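Local coordinates for Low molecular weight phosphotyrosine phosphatase family protein (Streptococcus pyogenes, PDB 5GOT) that probably hydrolyses phosphate esters on the tyrosines of proteins, as a low molecular weight protein tyrosine phosphatase, at residues Phe76-Ser87 / Ser97-Phe108. Numbering follows the deposited sequence.
Sequences FNTFDYIIGMDS and SQHQWDSKIYLF
Lys104 reaches across to the end of helix 73-78, where its NZ bonds to Phe76 O in the last turn at 2.7 Å and to Phe79 O just after the helix at 2.9 Å. A long aliphatic chain with an ammonium tip suits this place: CD and CE run past the two oxygens and CD touches Ile82 CD1, while a bend at chi3 (78°) carries NZ between the carbonyls. Water 1 takes a third bond from NZ and links it to Asn77 O.

Beyond the lysine, strands 81-84 and 105-107 run parallel. Ile82 N to Lys104 O (2.8 Å, 170° at the hydrogen), Tyr106 N to Ile82 O, Gly84 N to Tyr106 O and Phe108 N to Gly84 O join them. Beta-branched Ile82 and Ile83 suit the extended backbone and point to opposite faces of the sheet.

The buried part centres on Phe76 and Phe108. Ser97 CB sits over the centre of the Phe76 ring, 3.7 Å from its centroid, its short side chain letting the methylene make a CH-pi contact; helix 87-96 also covers Phe76. Just past the strand ends, the flexible Met85 bends at chi2 and chi3 to set CE over the Phe108 ring, a CH-pi contact 3.7 Å from the centroid; SD, oblique to the same ring, adds a Met-aromatic contact. Ala18 of helix 14-23 touches both residues.

The solvent side is looser at Trp101, nearly parallel to Phe76 (planes at 20°) but slid so far that the rings barely overlap. Exposed Asn77, its ND2 bonded to Ile73 O, brings OD1 obliquely near Trp101 CH2 and CZ2. Tyr81 CD2 lies 3.4 Å from Tyr106 CE1, although both residues are partly exposed.

Joined through helix 87-96, the two strands form a beta-alpha-beta crossover at one border of the four-stranded parallel sheet, the Rossmann-like core of low molecular weight phosphatases.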
ATOM      1  N   PHE A  76      10.646  -0.507   9.473  1.00 26.65           N
ATOM      2  CA  PHE A  76      10.280   0.706  10.203  1.00 29.56           C
ATOM      3  C   PHE A  76      11.397   1.743  10.168  1.00 29.64           C
ATOM      4  O   PHE A  76      11.119   2.946  10.208  1.00 31.80           O
ATOM      5  CB  PHE A  76       9.927   0.388  11.655  1.00 30.24           C
ATOM      6  CG  PHE A  76       8.558  -0.185  11.846  1.00 30.02           C
ATOM      7  CD1 PHE A  76       7.437   0.646  11.864  1.00 31.75           C
ATOM      8  CD2 PHE A  76       8.384  -1.544  12.050  1.00 27.52           C
ATOM      9  CE1 PHE A  76       6.166   0.117  12.067  1.00 29.07           C
ATOM     10  CE2 PHE A  76       7.120  -2.079  12.250  1.00 32.60           C
ATOM     11  CZ  PHE A  76       6.005  -1.245  12.259  1.00 31.41           C
ATOM     12  N   ASN A  77      12.662   1.296  10.092  1.00 30.09           N
ATOM     13  CA  ASN A  77      13.790   2.223  10.020  1.00 31.34           C
ATOM     14  C   ASN A  77      14.003   2.756   8.612  1.00 31.99           C
ATOM     15  O   ASN A  77      14.376   3.924   8.436  1.00 36.96           O
ATOM     16  CB  ASN A  77      15.072   1.540  10.501  1.00 33.79           C
ATOM     17  CG  ASN A  77      15.208   1.554  12.007  1.00 37.52           C
ATOM     18  OD1 ASN A  77      15.741   2.504  12.579  1.00 41.78           O
ATOM     19  ND2 ASN A  77      14.716   0.501  12.662  1.00 35.43           N
ATOM     20  N   THR A  78      13.780   1.911   7.606  1.00 27.64           N
ATOM     21  CA  THR A  78      14.116   2.253   6.228  1.00 28.09           C
ATOM     22  C   THR A  78      13.035   3.093   5.548  1.00 28.14           C
ATOM     23  O   THR A  78      13.354   4.038   4.817  1.00 27.22           O
ATOM     24  CB  THR A  78      14.355   0.973   5.428  1.00 36.50           C
ATOM     25  OG1 THR A  78      15.235   0.117   6.165  1.00 35.96           O
ATOM     26  CG2 THR A  78      14.973   1.303   4.069  1.00 33.83           C
ATOM     27  N   PHE A  79      11.761   2.757   5.726  1.00 25.45           N
ATOM     28  CA  PHE A  79      10.723   3.445   4.963  1.00 25.60           C
ATOM     29  C   PHE A  79      10.468   4.840   5.521  1.00 27.77           C
ATOM     30  O   PHE A  79      10.550   5.073   6.728  1.00 29.20           O
ATOM     31  CB  PHE A  79       9.430   2.621   4.942  1.00 24.63           C
ATOM     32  CG  PHE A  79       9.502   1.428   4.026  1.00 24.28           C
ATOM     33  CD1 PHE A  79       9.404   1.586   2.646  1.00 28.41           C
ATOM     34  CD2 PHE A  79       9.689   0.159   4.537  1.00 21.92           C
ATOM     35  CE1 PHE A  79       9.485   0.482   1.794  1.00 25.78           C
ATOM     36  CE2 PHE A  79       9.789  -0.948   3.690  1.00 24.72           C
ATOM     37  CZ  PHE A  79       9.679  -0.777   2.319  1.00 26.03           C
ATOM     38  N   ASP A  80      10.198   5.780   4.619  1.00 28.31           N
ATOM     39  CA  ASP A  80       9.833   7.131   5.017  1.00 26.31           C
ATOM     40  C   ASP A  80       8.358   7.243   5.373  1.00 27.20           C
ATOM     41  O   ASP A  80       7.993   8.011   6.265  1.00 23.16           O
ATOM     42  CB  ASP A  80      10.168   8.104   3.890  1.00 28.99           C
ATOM     43  CG  ASP A  80      11.639   8.093   3.537  1.00 32.77           C
ATOM     44  OD1 ASP A  80      12.467   8.070   4.479  1.00 31.29           O
ATOM     45  OD2 ASP A  80      11.962   8.103   2.329  1.00 30.46           O
ATOM     46  N   TYR A  81       7.501   6.494   4.685  1.00 25.34           N
ATOM     47  CA  TYR A  81       6.069   6.569   4.894  1.00 23.02           C
ATOM     48  C   TYR A  81       5.528   5.152   4.934  1.00 25.31           C
ATOM     49  O   TYR A  81       5.737   4.380   3.999  1.00 25.06           O
ATOM     50  CB  TYR A  81       5.386   7.372   3.782  1.00 24.71           C
ATOM     51  CG  TYR A  81       6.013   8.727   3.534  1.00 29.93           C
ATOM     52  CD1 TYR A  81       7.091   8.866   2.663  1.00 28.46           C
ATOM     53  CD2 TYR A  81       5.529   9.865   4.167  1.00 26.36           C
ATOM     54  CE1 TYR A  81       7.673  10.104   2.432  1.00 29.58           C
ATOM     55  CE2 TYR A  81       6.106  11.110   3.946  1.00 28.68           C
ATOM     56  CZ  TYR A  81       7.175  11.221   3.075  1.00 31.83           C
ATOM     57  OH  TYR A  81       7.755  12.450   2.839  1.00 33.41           O
ATOM     58  N   ILE A  82       4.847   4.818   6.016  1.00 24.17           N
ATOM     59  CA  ILE A  82       4.261   3.505   6.210  1.00 22.71           C
ATOM     60  C   ILE A  82       2.770   3.746   6.322  1.00 25.00           C
ATOM     61  O   ILE A  82       2.307   4.363   7.289  1.00 24.01           O
ATOM     62  CB  ILE A  82       4.827   2.814   7.453  1.00 22.81           C
ATOM     63  CG1 ILE A  82       6.354   2.791   7.340  1.00 23.35           C
ATOM     64  CG2 ILE A  82       4.262   1.426   7.577  1.00 21.68           C
ATOM     65  CD1 ILE A  82       7.085   2.468   8.624  1.00 28.95           C
ATOM     66  N   ILE A  83       2.022   3.296   5.317  1.00 19.29           N
ATOM     67  CA  ILE A  83       0.655   3.744   5.097  1.00 18.64           C
ATOM     68  C   ILE A  83      -0.256   2.535   5.290  1.00 20.11           C
ATOM     69  O   ILE A  83      -0.222   1.595   4.495  1.00 20.07           O
ATOM     70  CB  ILE A  83       0.489   4.371   3.703  1.00 22.29           C
ATOM     71  CG1 ILE A  83       1.471   5.538   3.522  1.00 21.63           C
ATOM     72  CG2 ILE A  83      -0.943   4.825   3.466  1.00 17.85           C
ATOM     73  CD1 ILE A  83       1.470   6.158   2.144  1.00 19.88           C
ATOM     74  N   GLY A  84      -1.045   2.549   6.361  1.00 19.37           N
ATOM     75  CA  GLY A  84      -1.942   1.446   6.646  1.00 18.89           C
ATOM     76  C   GLY A  84      -3.266   1.628   5.919  1.00 19.21           C
ATOM     77  O   GLY A  84      -3.756   2.741   5.750  1.00 17.96           O
ATOM     78  N   MET A  85      -3.840   0.504   5.465  1.00 18.66           N
ATOM     79  CA  MET A  85      -5.013   0.590   4.606  1.00 19.39           C
ATOM     80  C   MET A  85      -6.296   0.884   5.377  1.00 20.36           C
ATOM     81  O   MET A  85      -7.244   1.418   4.784  1.00 22.40           O
ATOM     82  CB  MET A  85      -5.142  -0.697   3.767  1.00 19.04           C
ATOM     83  CG  MET A  85      -3.927  -0.948   2.857  1.00 17.64           C
ATOM     84  SD  MET A  85      -3.428   0.475   1.814  1.00 21.60           S
ATOM     85  CE  MET A  85      -4.853   0.584   0.709  1.00 20.85           C
ATOM     86  N   ASP A  86      -6.360   0.562   6.671  1.00 20.77           N
ATOM     87  CA  ASP A  86      -7.472   0.988   7.516  1.00 23.76           C
ATOM     88  C   ASP A  86      -6.940   1.240   8.922  1.00 24.75           C
ATOM     89  O   ASP A  86      -5.769   0.993   9.219  1.00 20.88           O
ATOM     90  CB  ASP A  86      -8.646  -0.024   7.506  1.00 29.86           C
ATOM     91  CG  ASP A  86      -8.318  -1.375   8.190  1.00 28.76           C
ATOM     92  OD1 ASP A  86      -7.460  -1.447   9.093  1.00 27.14           O
ATOM     93  OD2 ASP A  86      -8.971  -2.386   7.832  1.00 30.80           O
ATOM     94  N   SER A  87      -7.824   1.731   9.799  1.00 25.07           N
ATOM     95  CA  SER A  87      -7.388   2.171  11.120  1.00 28.66           C
ATOM     96  C   SER A  87      -6.856   1.016  11.957  1.00 31.88           C
ATOM     97  O   SER A  87      -5.996   1.228  12.820  1.00 31.36           O
ATOM     98  CB  SER A  87      -8.534   2.866  11.853  1.00 30.84           C
ATOM     99  OG  SER A  87      -9.572   1.949  12.128  1.00 37.36           O
ATOM    100  N   SER A  97       5.538  -1.652  16.828  1.00 33.41           N
ATOM    101  CA  SER A  97       6.779  -0.887  16.853  1.00 36.54           C
ATOM    102  C   SER A  97       6.943  -0.055  18.126  1.00 33.45           C
ATOM    103  O   SER A  97       7.839   0.795  18.177  1.00 33.91           O
ATOM    104  CB  SER A  97       6.871   0.022  15.622  1.00 32.39           C
ATOM    105  OG  SER A  97       5.831   0.984  15.627  1.00 32.87           O
ATOM    106  N   GLN A  98       6.093  -0.267  19.138  1.00 34.34           N
ATOM    107  CA  GLN A  98       6.155   0.454  20.424  1.00 39.01           C
ATOM    108  C   GLN A  98       6.228   1.964  20.233  1.00 36.09           C
ATOM    109  O   GLN A  98       6.953   2.671  20.940  1.00 38.42           O
ATOM    110  CB  GLN A  98       7.327  -0.017  21.286  1.00 41.72           C
ATOM    111  CG  GLN A  98       7.407  -1.510  21.477  1.00 40.31           C
ATOM    112  CD  GLN A  98       8.520  -2.096  20.651  1.00 46.68           C
ATOM    113  OE1 GLN A  98       9.680  -1.714  20.812  1.00 54.88           O
ATOM    114  NE2 GLN A  98       8.180  -3.008  19.745  1.00 42.58           N
ATOM    115  N   HIS A  99       5.490   2.460  19.252  1.00 34.96           N
ATOM    116  CA  HIS A  99       5.280   3.891  19.069  1.00 30.20           C
ATOM    117  C   HIS A  99       6.582   4.652  18.853  1.00 31.88           C
ATOM    118  O   HIS A  99       6.640   5.861  19.094  1.00 36.50           O
ATOM    119  CB  HIS A  99       4.507   4.469  20.255  1.00 32.93           C
ATOM    120  CG  HIS A  99       3.098   3.971  20.357  1.00 30.88           C
ATOM    121  ND1 HIS A  99       2.038   4.606  19.746  1.00 26.85           N
ATOM    122  CD2 HIS A  99       2.573   2.908  21.008  1.00 35.33           C
ATOM    123  CE1 HIS A  99       0.921   3.959  20.018  1.00 32.07           C
ATOM    124  NE2 HIS A  99       1.217   2.921  20.778  1.00 39.15           N
ATOM    125  N   GLN A 100       7.631   3.969  18.386  1.00 30.56           N
ATOM    126  CA  GLN A 100       8.924   4.592  18.135  1.00 31.32           C
ATOM    127  C   GLN A 100       8.965   5.390  16.838  1.00 33.01           C
ATOM    128  O   GLN A 100       9.898   6.185  16.643  1.00 30.87           O
ATOM    129  CB  GLN A 100      10.018   3.528  18.093  1.00 33.71           C
ATOM    130  CG  GLN A 100      10.122   2.680  19.342  1.00 37.72           C
ATOM    131  CD  GLN A 100      11.172   1.577  19.200  1.00 45.81           C
ATOM    132  OE1 GLN A 100      10.845   0.385  19.227  1.00 44.46           O
ATOM    133  NE2 GLN A 100      12.437   1.972  19.048  1.00 42.24           N
ATOM    134  N   TRP A 101       7.973   5.204  15.964  1.00 26.18           N
ATOM    135  CA  TRP A 101       7.981   5.747  14.614  1.00 29.89           C
ATOM    136  C   TRP A 101       6.620   6.317  14.218  1.00 29.03           C
ATOM    137  O   TRP A 101       6.262   6.290  13.035  1.00 25.25           O
ATOM    138  CB  TRP A 101       8.360   4.668  13.602  1.00 30.76           C
ATOM    139  CG  TRP A 101       9.600   3.928  13.952  1.00 33.46           C
ATOM    140  CD1 TRP A 101       9.699   2.697  14.561  1.00 32.11           C
ATOM    141  CD2 TRP A 101      10.932   4.373  13.718  1.00 33.90           C
ATOM    142  NE1 TRP A 101      11.030   2.355  14.711  1.00 38.67           N
ATOM    143  CE2 TRP A 101      11.804   3.367  14.201  1.00 37.78           C
ATOM    144  CE3 TRP A 101      11.478   5.525  13.144  1.00 33.14           C
ATOM    145  CZ2 TRP A 101      13.186   3.487  14.124  1.00 39.49           C
ATOM    146  CZ3 TRP A 101      12.858   5.634  13.058  1.00 35.33           C
ATOM    147  CH2 TRP A 101      13.692   4.626  13.548  1.00 38.70           C
ATOM    148  N   ASP A 102       5.839   6.818  15.179  1.00 25.50           N
ATOM    149  CA  ASP A 102       4.445   7.131  14.866  1.00 25.62           C
ATOM    150  C   ASP A 102       4.333   8.187  13.778  1.00 24.06           C
ATOM    151  O   ASP A 102       3.352   8.198  13.029  1.00 25.32           O
ATOM    152  CB  ASP A 102       3.702   7.578  16.119  1.00 26.89           C
ATOM    153  CG  ASP A 102       3.346   6.427  17.008  1.00 27.54           C
ATOM    154  OD1 ASP A 102       3.629   5.276  16.622  1.00 27.09           O
ATOM    155  OD2 ASP A 102       2.770   6.665  18.082  1.00 29.17           O
ATOM    156  N   SER A 103       5.331   9.066  13.654  1.00 23.86           N
ATOM    157  CA  SER A 103       5.252  10.120  12.653  1.00 25.26           C
ATOM    158  C   SER A 103       5.509   9.627  11.233  1.00 23.28           C
ATOM    159  O   SER A 103       5.286  10.393  10.286  1.00 24.32           O
ATOM    160  CB  SER A 103       6.222  11.264  12.981  1.00 22.54           C
ATOM    161  OG  SER A 103       7.541  10.919  12.627  1.00 28.39           O
ATOM    162  N   LYS A 104       5.951   8.389  11.029  1.00 25.83           N
ATOM    163  CA  LYS A 104       5.953   7.866   9.665  1.00 22.95           C
ATOM    164  C   LYS A 104       4.726   7.015   9.338  1.00 24.10           C
ATOM    165  O   LYS A 104       4.631   6.502   8.219  1.00 22.20           O
ATOM    166  CB  LYS A 104       7.238   7.074   9.370  1.00 27.92           C
ATOM    167  CG  LYS A 104       8.003   6.579  10.560  1.00 33.41           C
ATOM    168  CD  LYS A 104       9.174   5.672  10.151  1.00 33.46           C
ATOM    169  CE  LYS A 104      10.390   6.450   9.643  1.00 31.45           C
ATOM    170  NZ  LYS A 104      11.553   5.519   9.409  1.00 28.14           N
ATOM    171  N   ILE A 105       3.770   6.879  10.253  1.00 21.74           N
ATOM    172  CA  ILE A 105       2.628   5.985  10.047  1.00 21.51           C
ATOM    173  C   ILE A 105       1.383   6.803   9.719  1.00 24.56           C
ATOM    174  O   ILE A 105       1.009   7.722  10.464  1.00 20.11           O
ATOM    175  CB  ILE A 105       2.421   5.084  11.274  1.00 20.81           C
ATOM    176  CG1 ILE A 105       3.686   4.215  11.469  1.00 22.98           C
ATOM    177  CG2 ILE A 105       1.193   4.207  11.108  1.00 22.23           C
ATOM    178  CD1 ILE A 105       3.672   3.332  12.711  1.00 26.38           C
ATOM    179  N   TYR A 106       0.738   6.458   8.596  1.00 23.92           N
ATOM    180  CA  TYR A 106      -0.377   7.198   8.023  1.00 19.42           C
ATOM    181  C   TYR A 106      -1.534   6.260   7.704  1.00 21.21           C
ATOM    182  O   TYR A 106      -1.342   5.074   7.434  1.00 21.98           O
ATOM    183  CB  TYR A 106       0.002   7.903   6.705  1.00 19.91           C
ATOM    184  CG  TYR A 106       1.121   8.936   6.779  1.00 23.42           C
ATOM    185  CD1 TYR A 106       2.453   8.540   6.843  1.00 22.91           C
ATOM    186  CD2 TYR A 106       0.842  10.303   6.725  1.00 24.54           C
ATOM    187  CE1 TYR A 106       3.480   9.470   6.888  1.00 22.31           C
ATOM    188  CE2 TYR A 106       1.876  11.251   6.768  1.00 23.43           C
ATOM    189  CZ  TYR A 106       3.188  10.818   6.840  1.00 24.01           C
ATOM    190  OH  TYR A 106       4.239  11.716   6.879  1.00 27.51           O
ATOM    191  N   LEU A 107      -2.738   6.817   7.698  1.00 19.04           N
ATOM    192  CA  LEU A 107      -3.910   6.124   7.183  1.00 20.68           C
ATOM    193  C   LEU A 107      -4.038   6.390   5.686  1.00 21.73           C
ATOM    194  O   LEU A 107      -3.976   7.543   5.249  1.00 21.43           O
ATOM    195  CB  LEU A 107      -5.168   6.588   7.918  1.00 20.74           C
ATOM    196  CG  LEU A 107      -6.472   5.907   7.488  1.00 21.57           C
ATOM    197  CD1 LEU A 107      -6.421   4.424   7.803  1.00 19.38           C
ATOM    198  CD2 LEU A 107      -7.648   6.563   8.205  1.00 25.07           C
ATOM    199  N   PHE A 108      -4.246   5.321   4.907  1.00 18.46           N
ATOM    200  CA  PHE A 108      -4.304   5.449   3.452  1.00 18.87           C
ATOM    201  C   PHE A 108      -5.324   6.486   2.990  1.00 22.12           C
ATOM    202  O   PHE A 108      -5.043   7.265   2.071  1.00 20.90           O
ATOM    203  CB  PHE A 108      -4.614   4.090   2.811  1.00 16.13           C
ATOM    204  CG  PHE A 108      -4.655   4.132   1.314  1.00 17.34           C
ATOM    205  CD1 PHE A 108      -3.484   4.031   0.575  1.00 20.20           C
ATOM    206  CD2 PHE A 108      -5.870   4.242   0.640  1.00 19.97           C
ATOM    207  CE1 PHE A 108      -3.514   4.064  -0.813  1.00 18.81           C
ATOM    208  CE2 PHE A 108      -5.910   4.270  -0.740  1.00 20.38           C
ATOM    209  CZ  PHE A 108      -4.726   4.190  -1.471  1.00 20.06           C
TER
HETATM  210  O   HOH W   1      14.168   6.640  10.083  1.00 38.52           O